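Local coordinates for protein ribonucleoside triphosphate reductase (Lactobacillus leichmannii, PDB 1L1L) that catalyses the adenosylcobalamin-dependent reduction of ribonucleoside triphosphates to deoxyribonucleotides as an allosterically regulated class II ribonucleotide reductase monomer, at residues 572-577 against 689-694; 591-596 against 605-610; 597-602 against 683-688; 609-614 against 693-698. All blocks are in the same frame, centred on the assembly; numbering follows the deposited sequence.

Interaction 1: 572-577 against 689-694; sequences IQRIRF and PKEPID
With CG anti to its carbonyl carbon (chi1 -66°) and an extended run from CG to NE, Arg-574 carries its guanidinium back over Ile-572 to Glu-691, whose own CG is anti to its backbone N (chi1 -174°). The result is an end-on salt bridge in which two nitrogens grip one oxygen: NH2 of Arg-574 lies 3.0 Å and NH1 3.1 Å from OE1 of Glu-691, with guanidinium and carboxylate planes 10° apart, nearly coplanar. Arg-574 NH1 also donates to the carbonyl of Ala-688, and its NE pairs with Glu-595, so the group is fixed in rotation. Ile-572 turns CG2 to one face of the guanidinium, while its CD1 packs on CD1 of Ile-693 at 3.8 Å. Gln-573 and Lys-690 lie alongside each other on the other face, OE1 of Gln-573 coming within 3.3 Å of CE of Lys-690. A water donates to that OE1 and to the carbonyl of Pro-689. Hydrogen bonds of an antiparallel pairing tie the backbones, among them Glu-691 N to Ile-572 O (3.0 Å) and Arg-574 N to Pro-689 O (2.8 Å). Strand 690-692 thus edges a four-stranded antiparallel sheet; strand 603-611 flanks 570-578 on its other side, and Arg-701 of helix 695-704 touches Ile-572.

Interaction 2: 591-596 against 605-610; sequences GYRTEA and CVEFPI
Tyr-592 and Phe-608 bring their rings together obliquely, the planes 43° apart, with CE1 of Tyr-592 3.5 Å from CD2 of Phe-608. Tyr-592 CD1 sits over one face of the phenylalanine near its rim, while the tyrosine's own edge meets the carbonyl O of Glu-607 in plane. Next along the same face, Val-606 divides its branches: CG1 packs on CB of Tyr-592 at 3.7 Å and CG2 lies alongside CG2 of Thr-594 at 3.8 Å. The valine owes this reach to its first torsion (chi1 179°), which turns CG1 from the backbone N and puts CG2 opposite the carbonyl carbon. The hydrogen-bonded pair Glu-595 and Cys-605 sets the register of the hairpin: Cys-605 N donates to Glu-595 O at 2.7 Å, and Glu-595 N to Cys-605 O. A further bond runs from Glu-607 N to Arg-593 O at 2.8 Å. Where the strands part, a water accepts from Arg-593 N and donates to Glu-607 O. Leu-587 of helix 583-589 touches both aromatic side chains.

The face of Glu-595 and Glu-607 is quite different. Their OE2 atoms approach to 2.9 Å, two acceptors with carboxylate planes 46° apart. Glu-595 OE2 has a salt bridge to Arg-574, and Glu-607 OE1 one to Arg-701. These arginines would probably offset part of the repulsion, and the pair's ionisation may be shifted from that of isolated glutamates.

Interaction 3: 597-602 against 683-688; sequences DIYTEN and GSLQQA
Gln-687 reaches across to the 597-602 turn as an extended arm, its CG opposite the backbone N (chi1 -166°). At the base, CB packs against CD1 of Ile-598 at 3.6 Å and CE2 of Tyr-599 at 3.8 Å. Farther out, CD passes CG1 of Ile-598 as the two side chains run by one another head to tail. At the tip OE1 accepts from the backbone N of Ile-598 (3.2 Å, angle at the hydrogen 162°), the donor tilted 32° from the carbonyl plane. The same oxygen lies 3.1 Å from OD1 of Asp-597, a meeting of two acceptors, whereas NE2 of the amide donates to the carbonyl of Ala-596.

Tyr-599 answers from its side: its OH accepts from the backbone N of Gln-687 at 3.2 Å, and the ring turns its edge to the Gln-687 carbonyl. CG1 of Ile-598 lies over the centre of one ring face. Asp-597 OD2 bridges to Arg-576, while its OD1 accepts from the N of Tyr-599 at 3.1 Å, from above the carboxylate plane. The bond from Tyr-599 N to Asp-597 OD1 makes an Asx turn, here at the start of the connection between the hairpin strands 593-596 and 603-611.

Interaction 4: 609-614 against 693-698; sequences PIKAVG and IDKETY
Apolar and CH-pi packing centre on Tyr-698, whose ring meets strand 603-611 with an edge and one face. With CG directed opposite its own backbone N (chi1 164°), the tyrosine leaves the first turn of the helix and reaches Pro-609, Ile-610 and Lys-611 in succession. CB of Lys-611 stands over one face, 3.9 Å from the ring centroid and 24° off the normal, displaced toward the hydroxyl end so that CZ is its nearest ring atom at 3.6 Å. The two side chains are roughly perpendicular to each other. At the edge, CE2 of Tyr-698 comes to 3.7 Å from the carbonyl C of Pro-609, and the proline's CB touches CD2 of the ring at 3.9 Å. Around the same corner CE2 also approaches the backbone N of Lys-611 at 3.5 Å.

Electrostatics enter through two lysines. Lys-611 and Lys-695 both extend fully, and their NZ atoms lie 4.2 Å apart. Both ammonium groups are drawn toward Asp-616, with which each makes a long, weak ion pair.

The hydrogen bonds within the segments belong to the helix start. Asp-694 is the N-cap, its OD1 accepting from the N of Thr-697, and its carbonyl takes the N-H of Tyr-698, which sets the start of the turn that carries the ring. The hydroxyl of Tyr-698 has a weak hydrogen bond to Lys-25. Helix 695-704 follows edge strand 690-692 in the chain, and its Tyr-698 packs against the end of strand 603-611, while Tyr-570 of the intervening strand 570-578 touches both lysines.

In the fold
Three of the contacts build on one four-stranded antiparallel sheet near the surface of the chain. Interactions 1 and 2 lie on either side of the central pair 570-578 and 603-611, each adding an edge strand, and their centres are 8 Å apart. Backbone ladders dominate both, but 2 is partly buried and adds an oblique aromatic pair, whereas 1 is a surface contact with a salt bridge; Arg-574 to Glu-595 joins them. Interaction 3, partly buried, has no ladder and relies on side chain to backbone bonds between loops; Gln-687 ties it to 2. Interaction 4, another surface contact, shares strand 603-611 with 2 and works by ring packing; it does not touch interaction 3.

Interaction 1: 572-577 against 689-694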
loop_
_atom_site.group_PDB
_atom_site.type_symbol
_atom_site.label_atom_id
_atom_site.label_comp_id
_atom_site.label_asym_id
_atom_site.label_seq_id
_atom_site.Cartn_x
_atom_site.Cartn_y
_atom_site.Cartn_z
ATOM N N ILE A 572 10.887 13.661 20.430
ATOM C CA ILE A 572 12.153 13.720 19.728
ATOM C C ILE A 572 11.983 12.551 18.767
ATOM O O ILE A 572 11.912 11.396 19.202
ATOM C CB ILE A 572 13.370 13.405 20.617
ATOM C CG1 ILE A 572 13.663 14.562 21.572
ATOM C CG2 ILE A 572 14.580 13.119 19.732
ATOM C CD1 ILE A 572 13.945 15.884 20.892
ATOM N N GLN A 573 11.873 12.829 17.475
ATOM C CA GLN A 573 11.729 11.742 16.522
ATOM C C GLN A 573 13.072 11.469 15.887
ATOM O O GLN A 573 13.742 12.386 15.425
ATOM C CB GLN A 573 10.684 12.076 15.461
ATOM C CG GLN A 573 9.272 12.051 16.014
ATOM C CD GLN A 573 8.249 11.631 14.978
ATOM O OE1 GLN A 573 8.391 10.589 14.342
ATOM N NE2 GLN A 573 7.205 12.441 14.811
ATOM N N ARG A 574 13.473 10.199 15.898
ATOM C CA ARG A 574 14.750 9.787 15.331
ATOM C C ARG A 574 14.611 9.189 13.937
ATOM O O ARG A 574 13.824 8.261 13.717
ATOM C CB ARG A 574 15.433 8.756 16.241
ATOM C CG ARG A 574 15.857 9.299 17.586
ATOM C CD ARG A 574 16.632 8.252 18.383
ATOM N NE ARG A 574 17.264 8.852 19.546
ATOM C CZ ARG A 574 16.619 9.192 20.651
ATOM N NH1 ARG A 574 15.316 8.977 20.752
ATOM N NH2 ARG A 574 17.275 9.770 21.649
ATOM N N ILE A 575 15.390 9.718 13.001
ATOM C CA ILE A 575 15.403 9.236 11.631
ATOM C C ILE A 575 16.767 8.605 11.409
ATOM O O ILE A 575 17.794 9.219 11.696
ATOM C CB ILE A 575 15.201 10.394 10.642
ATOM C CG1 ILE A 575 13.944 11.167 11.026
ATOM C CG2 ILE A 575 15.095 9.861 9.227
ATOM C CD1 ILE A 575 12.707 10.285 11.164
ATOM N N ARG A 576 16.776 7.372 10.911
ATOM C CA ARG A 576 18.021 6.654 10.686
ATOM C C ARG A 576 18.554 6.807 9.269
ATOM O O ARG A 576 17.806 6.681 8.287
ATOM C CB ARG A 576 17.818 5.174 11.041
ATOM C CG ARG A 576 17.150 5.035 12.406
ATOM C CD ARG A 576 17.432 3.714 13.098
ATOM N NE ARG A 576 17.094 2.567 12.266
ATOM C CZ ARG A 576 17.081 1.313 12.710
ATOM N NH1 ARG A 576 16.768 0.314 11.887
ATOM N NH2 ARG A 576 17.364 1.059 13.983
ATOM N N PHE A 577 19.855 7.084 9.184
ATOM C CA PHE A 577 20.558 7.281 7.923
ATOM C C PHE A 577 21.797 6.407 7.839
ATOM O O PHE A 577 22.452 6.150 8.846
ATOM C CB PHE A 577 21.071 8.731 7.781
ATOM C CG PHE A 577 19.995 9.772 7.729
ATOM C CD1 PHE A 577 19.414 10.256 8.895
ATOM C CD2 PHE A 577 19.549 10.257 6.501
ATOM C CE1 PHE A 577 18.396 11.207 8.850
ATOM C CE2 PHE A 577 18.532 11.208 6.440
ATOM C CZ PHE A 577 17.952 11.684 7.614
ATOM N N PRO A 689 12.563 5.486 18.598
ATOM C CA PRO A 689 12.384 6.220 17.344
ATOM C C PRO A 689 11.506 7.445 17.624
ATOM O O PRO A 689 11.544 8.431 16.892
ATOM C CB PRO A 689 11.699 5.200 16.434
ATOM C CG PRO A 689 10.938 4.346 17.392
ATOM C CD PRO A 689 11.944 4.152 18.512
ATOM N N LYS A 690 10.712 7.354 18.689
ATOM C CA LYS A 690 9.845 8.443 19.124
ATOM C C LYS A 690 9.913 8.544 20.642
ATOM O O LYS A 690 9.334 7.730 21.364
ATOM C CB LYS A 690 8.398 8.213 18.676
ATOM C CG LYS A 690 8.191 8.324 17.176
ATOM C CD LYS A 690 6.712 8.253 16.819
ATOM C CE LYS A 690 6.502 8.082 15.317
ATOM N NZ LYS A 690 5.044 7.963 14.968
ATOM N N GLU A 691 10.627 9.556 21.118
ATOM C CA GLU A 691 10.815 9.784 22.547
ATOM C C GLU A 691 10.024 11.003 23.012
ATOM O O GLU A 691 10.248 12.119 22.537
ATOM C CB GLU A 691 12.301 10.005 22.823
ATOM C CG GLU A 691 12.689 10.107 24.289
ATOM C CD GLU A 691 14.160 10.448 24.460
ATOM O OE1 GLU A 691 14.967 10.025 23.607
ATOM O OE2 GLU A 691 14.514 11.133 25.447
ATOM N N PRO A 692 9.080 10.811 23.944
ATOM C CA PRO A 692 8.291 11.954 24.428
ATOM C C PRO A 692 9.066 12.904 25.355
ATOM O O PRO A 692 9.871 12.471 26.178
ATOM C CB PRO A 692 7.102 11.284 25.118
ATOM C CG PRO A 692 7.688 9.991 25.617
ATOM C CD PRO A 692 8.535 9.538 24.447
ATOM N N ILE A 693 8.819 14.203 25.199
ATOM C CA ILE A 693 9.475 15.230 26.011
ATOM C C ILE A 693 8.459 16.311 26.378
ATOM O O ILE A 693 7.390 16.398 25.769
ATOM C CB ILE A 693 10.641 15.892 25.240
ATOM C CG1 ILE A 693 10.119 16.470 23.919
ATOM C CG2 ILE A 693 11.749 14.879 25.004
ATOM C CD1 ILE A 693 11.152 17.188 23.086
ATOM N N ASP A 694 8.784 17.131 27.373
ATOM C CA ASP A 694 7.883 18.202 27.791
ATOM C C ASP A 694 8.039 19.403 26.863
ATOM O O ASP A 694 8.965 19.449 26.056
ATOM C CB ASP A 694 8.174 18.614 29.239
ATOM C CG ASP A 694 9.604 19.091 29.443
ATOM O OD1 ASP A 694 10.031 20.034 28.737
ATOM O OD2 ASP A 694 10.299 18.525 30.318
HETATM O O HOH W 1 10.182 8.555 14.116
#

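Interaction 2: 591-596 against 605-610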
loop_
_atom_site.group_PDB
_atom_site.type_symbol
_atom_site.label_atom_id
_atom_site.label_comp_id
_atom_site.label_asym_id
_atom_site.label_seq_id
_atom_site.Cartn_x
_atom_site.Cartn_y
_atom_site.Cartn_z
ATOM N N GLY A 591 22.670 21.927 13.124
ATOM C CA GLY A 591 22.416 21.867 14.552
ATOM C C GLY A 591 21.719 20.618 15.085
ATOM O O GLY A 591 21.594 20.451 16.305
ATOM N N TYR A 592 21.260 19.756 14.185
ATOM C CA TYR A 592 20.577 18.527 14.580
ATOM C C TYR A 592 21.512 17.631 15.382
ATOM O O TYR A 592 22.686 17.480 15.029
ATOM C CB TYR A 592 20.118 17.766 13.343
ATOM C CG TYR A 592 18.989 18.432 12.600
ATOM C CD1 TYR A 592 17.673 18.317 13.050
ATOM C CD2 TYR A 592 19.239 19.199 11.460
ATOM C CE1 TYR A 592 16.631 18.944 12.385
ATOM C CE2 TYR A 592 18.199 19.835 10.787
ATOM C CZ TYR A 592 16.903 19.704 11.256
ATOM O OH TYR A 592 15.871 20.341 10.611
ATOM N N ARG A 593 20.987 17.034 16.447
ATOM C CA ARG A 593 21.786 16.136 17.278
ATOM C C ARG A 593 21.819 14.778 16.600
ATOM O O ARG A 593 20.810 14.336 16.058
ATOM C CB ARG A 593 21.177 16.006 18.678
ATOM C CG ARG A 593 21.337 17.256 19.536
ATOM C CD ARG A 593 21.141 16.970 21.031
ATOM N NE ARG A 593 21.270 18.201 21.815
ATOM C CZ ARG A 593 21.039 18.301 23.121
ATOM N NH1 ARG A 593 20.663 17.240 23.822
ATOM N NH2 ARG A 593 21.186 19.473 23.731
ATOM N N THR A 594 22.986 14.133 16.614
ATOM C CA THR A 594 23.147 12.821 15.989
ATOM C C THR A 594 23.879 11.853 16.926
ATOM O O THR A 594 24.549 12.269 17.872
ATOM C CB THR A 594 23.946 12.902 14.667
ATOM O OG1 THR A 594 25.309 13.243 14.945
ATOM C CG2 THR A 594 23.356 13.961 13.740
ATOM N N GLU A 595 23.755 10.560 16.638
ATOM C CA GLU A 595 24.388 9.527 17.446
ATOM C C GLU A 595 24.405 8.248 16.625
ATOM O O GLU A 595 23.570 8.061 15.739
ATOM C CB GLU A 595 23.573 9.292 18.722
ATOM C CG GLU A 595 22.236 8.608 18.439
ATOM C CD GLU A 595 21.272 8.643 19.605
ATOM O OE1 GLU A 595 21.646 8.178 20.714
ATOM O OE2 GLU A 595 20.129 9.128 19.406
ATOM N N ALA A 596 25.361 7.372 16.907
ATOM C CA ALA A 596 25.421 6.109 16.187
ATOM C C ALA A 596 24.176 5.313 16.599
ATOM O O ALA A 596 23.790 5.310 17.764
ATOM C CB ALA A 596 26.696 5.355 16.563
ATOM N N CYS A 605 21.680 8.064 13.775
ATOM C CA CYS A 605 20.362 8.560 14.127
ATOM C C CYS A 605 20.455 10.078 14.156
ATOM O O CYS A 605 21.457 10.633 14.607
ATOM C CB CYS A 605 19.943 8.106 15.524
ATOM S SG CYS A 605 19.264 6.440 15.644
ATOM N N VAL A 606 19.414 10.741 13.671
ATOM C CA VAL A 606 19.374 12.191 13.713
ATOM C C VAL A 606 18.088 12.552 14.463
ATOM O O VAL A 606 16.991 12.083 14.115
ATOM C CB VAL A 606 19.391 12.796 12.293
ATOM C CG1 VAL A 606 19.334 14.319 12.378
ATOM C CG2 VAL A 606 20.659 12.354 11.561
ATOM N N GLU A 607 18.227 13.378 15.498
ATOM C CA GLU A 607 17.098 13.773 16.334
ATOM C C GLU A 607 16.336 15.017 15.866
ATOM O O GLU A 607 16.904 16.121 15.764
ATOM C CB GLU A 607 17.590 13.959 17.770
ATOM C CG GLU A 607 18.508 12.807 18.203
ATOM C CD GLU A 607 18.859 12.814 19.675
ATOM O OE1 GLU A 607 18.461 13.750 20.397
ATOM O OE2 GLU A 607 19.541 11.855 20.113
ATOM N N PHE A 608 15.043 14.831 15.600
ATOM C CA PHE A 608 14.179 15.929 15.142
ATOM C C PHE A 608 13.130 16.282 16.187
ATOM O O PHE A 608 12.217 15.495 16.450
ATOM C CB PHE A 608 13.442 15.559 13.844
ATOM C CG PHE A 608 14.340 15.338 12.656
ATOM C CD1 PHE A 608 15.096 14.173 12.536
ATOM C CD2 PHE A 608 14.432 16.308 11.648
ATOM C CE1 PHE A 608 15.935 13.972 11.429
ATOM C CE2 PHE A 608 15.263 16.120 10.546
ATOM C CZ PHE A 608 16.018 14.954 10.431
ATOM N N PRO A 609 13.255 17.459 16.823
ATOM C CA PRO A 609 12.260 17.854 17.828
ATOM C C PRO A 609 10.948 18.123 17.077
ATOM O O PRO A 609 10.963 18.772 16.031
ATOM C CB PRO A 609 12.851 19.136 18.424
ATOM C CG PRO A 609 14.345 18.939 18.236
ATOM C CD PRO A 609 14.419 18.361 16.843
ATOM N N ILE A 610 9.825 17.618 17.585
ATOM C CA ILE A 610 8.545 17.828 16.906
ATOM C C ILE A 610 7.375 18.112 17.831
ATOM O O ILE A 610 7.161 17.415 18.826
ATOM C CB ILE A 610 8.154 16.613 16.023
ATOM C CG1 ILE A 610 9.183 16.422 14.909
ATOM C CG2 ILE A 610 6.763 16.831 15.428
ATOM C CD1 ILE A 610 8.870 15.277 13.965
HETATM O O HOH W 2 18.421 17.413 17.655
#

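Interaction 3: 597-602 against 683-688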
loop_
_atom_site.group_PDB
_atom_site.type_symbol
_atom_site.label_atom_id
_atom_site.label_comp_id
_atom_site.label_asym_id
_atom_site.label_seq_id
_atom_site.Cartn_x
_atom_site.Cartn_y
_atom_site.Cartn_z
ATOM N N ASP A 597 23.535 4.669 15.632
ATOM C CA ASP A 597 22.336 3.874 15.897
ATOM C C ASP A 597 22.811 2.559 16.517
ATOM O O ASP A 597 23.744 1.942 16.018
ATOM C CB ASP A 597 21.592 3.643 14.577
ATOM C CG ASP A 597 20.507 2.589 14.671
ATOM O OD1 ASP A 597 19.814 2.484 15.705
ATOM O OD2 ASP A 597 20.342 1.865 13.672
ATOM N N ILE A 598 22.187 2.151 17.610
ATOM C CA ILE A 598 22.590 0.912 18.290
ATOM C C ILE A 598 21.930 -0.346 17.740
ATOM O O ILE A 598 22.359 -1.463 18.049
ATOM C CB ILE A 598 22.294 0.978 19.810
ATOM C CG1 ILE A 598 20.785 1.102 20.053
ATOM C CG2 ILE A 598 23.046 2.136 20.436
ATOM C CD1 ILE A 598 20.404 1.368 21.499
ATOM N N TYR A 599 20.890 -0.176 16.932
ATOM C CA TYR A 599 20.165 -1.318 16.373
ATOM C C TYR A 599 20.631 -1.757 14.989
ATOM O O TYR A 599 20.273 -2.844 14.525
ATOM C CB TYR A 599 18.665 -1.013 16.316
ATOM C CG TYR A 599 18.077 -0.615 17.642
ATOM C CD1 TYR A 599 18.123 -1.484 18.738
ATOM C CD2 TYR A 599 17.522 0.650 17.825
ATOM C CE1 TYR A 599 17.644 -1.102 19.972
ATOM C CE2 TYR A 599 17.036 1.047 19.052
ATOM C CZ TYR A 599 17.101 0.172 20.131
ATOM O OH TYR A 599 16.655 0.587 21.357
ATOM N N THR A 600 21.431 -0.929 14.332
ATOM C CA THR A 600 21.904 -1.250 12.994
ATOM C C THR A 600 23.321 -0.762 12.787
ATOM O O THR A 600 23.673 0.358 13.162
ATOM C CB THR A 600 21.012 -0.602 11.906
ATOM O OG1 THR A 600 19.630 -0.807 12.233
ATOM C CG2 THR A 600 21.293 -1.221 10.545
ATOM N N GLU A 601 24.133 -1.607 12.171
ATOM C CA GLU A 601 25.524 -1.299 11.900
ATOM C C GLU A 601 25.667 -0.157 10.887
ATOM O O GLU A 601 24.818 0.010 10.015
ATOM C CB GLU A 601 26.204 -2.560 11.371
ATOM C CG GLU A 601 27.697 -2.451 11.216
ATOM C CD GLU A 601 28.349 -3.811 11.065
ATOM O OE1 GLU A 601 27.757 -4.674 10.383
ATOM O OE2 GLU A 601 29.455 -4.007 11.614
ATOM N N ASN A 602 26.742 0.619 11.019
ATOM C CA ASN A 602 27.039 1.743 10.117
ATOM C C ASN A 602 25.844 2.639 9.824
ATOM O O ASN A 602 25.612 3.014 8.673
ATOM C CB ASN A 602 27.587 1.231 8.787
ATOM C CG ASN A 602 28.767 0.310 8.958
ATOM O OD1 ASN A 602 29.785 0.681 9.550
ATOM N ND2 ASN A 602 28.642 -0.904 8.435
ATOM N N GLY A 683 6.948 -1.351 25.475
ATOM C CA GLY A 683 7.835 -1.860 26.508
ATOM C C GLY A 683 8.774 -0.799 27.043
ATOM O O GLY A 683 8.586 -0.295 28.153
ATOM N N SER A 684 9.788 -0.466 26.251
ATOM C CA SER A 684 10.773 0.545 26.616
ATOM C C SER A 684 11.995 0.374 25.727
ATOM O O SER A 684 12.760 -0.568 25.906
ATOM C CB SER A 684 11.185 0.390 28.084
ATOM O OG SER A 684 12.110 1.393 28.473
ATOM N N LEU A 685 12.166 1.263 24.755
ATOM C CA LEU A 685 13.321 1.184 23.868
ATOM C C LEU A 685 14.374 2.157 24.364
ATOM O O LEU A 685 14.074 3.314 24.650
ATOM C CB LEU A 685 12.929 1.517 22.429
ATOM C CG LEU A 685 12.193 0.437 21.636
ATOM C CD1 LEU A 685 11.802 0.971 20.267
ATOM C CD2 LEU A 685 13.090 -0.775 21.486
ATOM N N GLN A 686 15.607 1.682 24.479
ATOM C CA GLN A 686 16.702 2.513 24.953
ATOM C C GLN A 686 16.963 3.703 24.026
ATOM O O GLN A 686 17.286 4.798 24.489
ATOM C CB GLN A 686 17.961 1.662 25.102
ATOM C CG GLN A 686 19.177 2.407 25.614
ATOM C CD GLN A 686 20.137 1.490 26.368
ATOM O OE1 GLN A 686 20.355 0.350 25.973
ATOM N NE2 GLN A 686 20.719 1.995 27.451
ATOM N N GLN A 687 16.829 3.483 22.724
ATOM C CA GLN A 687 17.027 4.545 21.737
ATOM C C GLN A 687 15.750 4.614 20.895
ATOM O O GLN A 687 15.741 4.265 19.715
ATOM C CB GLN A 687 18.239 4.221 20.854
ATOM C CG GLN A 687 18.751 5.393 20.024
ATOM C CD GLN A 687 19.960 5.026 19.180
ATOM O OE1 GLN A 687 19.861 4.258 18.223
ATOM N NE2 GLN A 687 21.115 5.570 19.539
ATOM N N ALA A 688 14.674 5.077 21.523
ATOM C CA ALA A 688 13.358 5.166 20.892
ATOM C C ALA A 688 13.248 6.011 19.629
ATOM O O ALA A 688 13.760 7.129 19.574
ATOM C CB ALA A 688 12.342 5.670 21.917
#

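Interaction 4: 609-614 against 693-698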
loop_
_atom_site.group_PDB
_atom_site.type_symbol
_atom_site.label_atom_id
_atom_site.label_comp_id
_atom_site.label_asym_id
_atom_site.label_seq_id
_atom_site.Cartn_x
_atom_site.Cartn_y
_atom_site.Cartn_z
ATOM N N PRO A 609 13.255 17.459 16.823
ATOM C CA PRO A 609 12.260 17.854 17.828
ATOM C C PRO A 609 10.948 18.123 17.077
ATOM O O PRO A 609 10.963 18.772 16.031
ATOM C CB PRO A 609 12.851 19.136 18.424
ATOM C CG PRO A 609 14.345 18.939 18.236
ATOM C CD PRO A 609 14.419 18.361 16.843
ATOM N N ILE A 610 9.825 17.618 17.585
ATOM C CA ILE A 610 8.545 17.828 16.906
ATOM C C ILE A 610 7.375 18.112 17.831
ATOM O O ILE A 610 7.161 17.415 18.826
ATOM C CB ILE A 610 8.154 16.613 16.023
ATOM C CG1 ILE A 610 9.183 16.422 14.909
ATOM C CG2 ILE A 610 6.763 16.831 15.428
ATOM C CD1 ILE A 610 8.870 15.277 13.965
ATOM N N LYS A 611 6.615 19.142 17.485
ATOM C CA LYS A 611 5.446 19.528 18.261
ATOM C C LYS A 611 4.192 19.195 17.476
ATOM O O LYS A 611 4.041 19.610 16.327
ATOM C CB LYS A 611 5.464 21.026 18.561
ATOM C CG LYS A 611 4.241 21.503 19.327
ATOM C CD LYS A 611 4.358 22.977 19.704
ATOM C CE LYS A 611 3.156 23.431 20.534
ATOM N NZ LYS A 611 3.275 24.858 20.968
ATOM N N ALA A 612 3.292 18.438 18.092
ATOM C CA ALA A 612 2.060 18.070 17.411
ATOM C C ALA A 612 1.046 19.196 17.509
ATOM O O ALA A 612 1.029 19.950 18.481
ATOM C CB ALA A 612 1.482 16.801 18.016
ATOM N N VAL A 613 0.213 19.310 16.481
ATOM C CA VAL A 613 -0.833 20.317 16.455
ATOM C C VAL A 613 -1.704 20.121 17.686
ATOM O O VAL A 613 -1.970 18.985 18.097
ATOM C CB VAL A 613 -1.710 20.162 15.205
ATOM C CG1 VAL A 613 -2.856 21.150 15.240
ATOM C CG2 VAL A 613 -0.870 20.369 13.962
ATOM N N GLY A 614 -2.129 21.224 18.289
ATOM C CA GLY A 614 -2.975 21.138 19.463
ATOM C C GLY A 614 -2.295 20.514 20.662
ATOM O O GLY A 614 -2.961 20.066 21.595
ATOM N N ILE A 693 8.819 14.203 25.199
ATOM C CA ILE A 693 9.475 15.230 26.011
ATOM C C ILE A 693 8.459 16.311 26.378
ATOM O O ILE A 693 7.390 16.398 25.769
ATOM C CB ILE A 693 10.641 15.892 25.240
ATOM C CG1 ILE A 693 10.119 16.470 23.919
ATOM C CG2 ILE A 693 11.749 14.879 25.004
ATOM C CD1 ILE A 693 11.152 17.188 23.086
ATOM N N ASP A 694 8.784 17.131 27.373
ATOM C CA ASP A 694 7.883 18.202 27.791
ATOM C C ASP A 694 8.039 19.403 26.863
ATOM O O ASP A 694 8.965 19.449 26.056
ATOM C CB ASP A 694 8.174 18.614 29.239
ATOM C CG ASP A 694 9.604 19.091 29.443
ATOM O OD1 ASP A 694 10.031 20.034 28.737
ATOM O OD2 ASP A 694 10.299 18.525 30.318
ATOM N N LYS A 695 7.140 20.375 26.977
ATOM C CA LYS A 695 7.212 21.551 26.122
ATOM C C LYS A 695 8.534 22.293 26.285
ATOM O O LYS A 695 9.147 22.702 25.300
ATOM C CB LYS A 695 6.055 22.509 26.414
ATOM C CG LYS A 695 6.016 23.694 25.453
ATOM C CD LYS A 695 4.836 24.624 25.694
ATOM C CE LYS A 695 4.791 25.724 24.639
ATOM N NZ LYS A 695 3.624 26.636 24.795
ATOM N N GLU A 696 8.974 22.460 27.528
ATOM C CA GLU A 696 10.224 23.160 27.809
ATOM C C GLU A 696 11.418 22.565 27.077
ATOM O O GLU A 696 12.239 23.299 26.520
ATOM C CB GLU A 696 10.502 23.166 29.316
ATOM C CG GLU A 696 9.988 24.412 30.029
ATOM C CD GLU A 696 11.106 25.381 30.400
ATOM O OE1 GLU A 696 12.077 25.497 29.622
ATOM O OE2 GLU A 696 11.008 26.037 31.464
ATOM N N THR A 697 11.514 21.238 27.079
ATOM C CA THR A 697 12.621 20.562 26.414
ATOM C C THR A 697 12.516 20.749 24.913
ATOM O O THR A 697 13.516 20.949 24.231
ATOM C CB THR A 697 12.627 19.056 26.711
ATOM O OG1 THR A 697 12.719 18.844 28.124
ATOM C CG2 THR A 697 13.807 18.391 26.025
ATOM N N TYR A 698 11.295 20.669 24.397
ATOM C CA TYR A 698 11.087 20.839 22.971
ATOM C C TYR A 698 11.578 22.199 22.490
ATOM O O TYR A 698 12.292 22.291 21.498
ATOM C CB TYR A 698 9.605 20.678 22.621
ATOM C CG TYR A 698 9.274 21.206 21.251
ATOM C CD1 TYR A 698 8.746 22.485 21.087
ATOM C CD2 TYR A 698 9.557 20.457 20.108
ATOM C CE1 TYR A 698 8.509 23.011 19.813
ATOM C CE2 TYR A 698 9.328 20.972 18.834
ATOM C CZ TYR A 698 8.805 22.249 18.694
ATOM O OH TYR A 698 8.585 22.760 17.432
#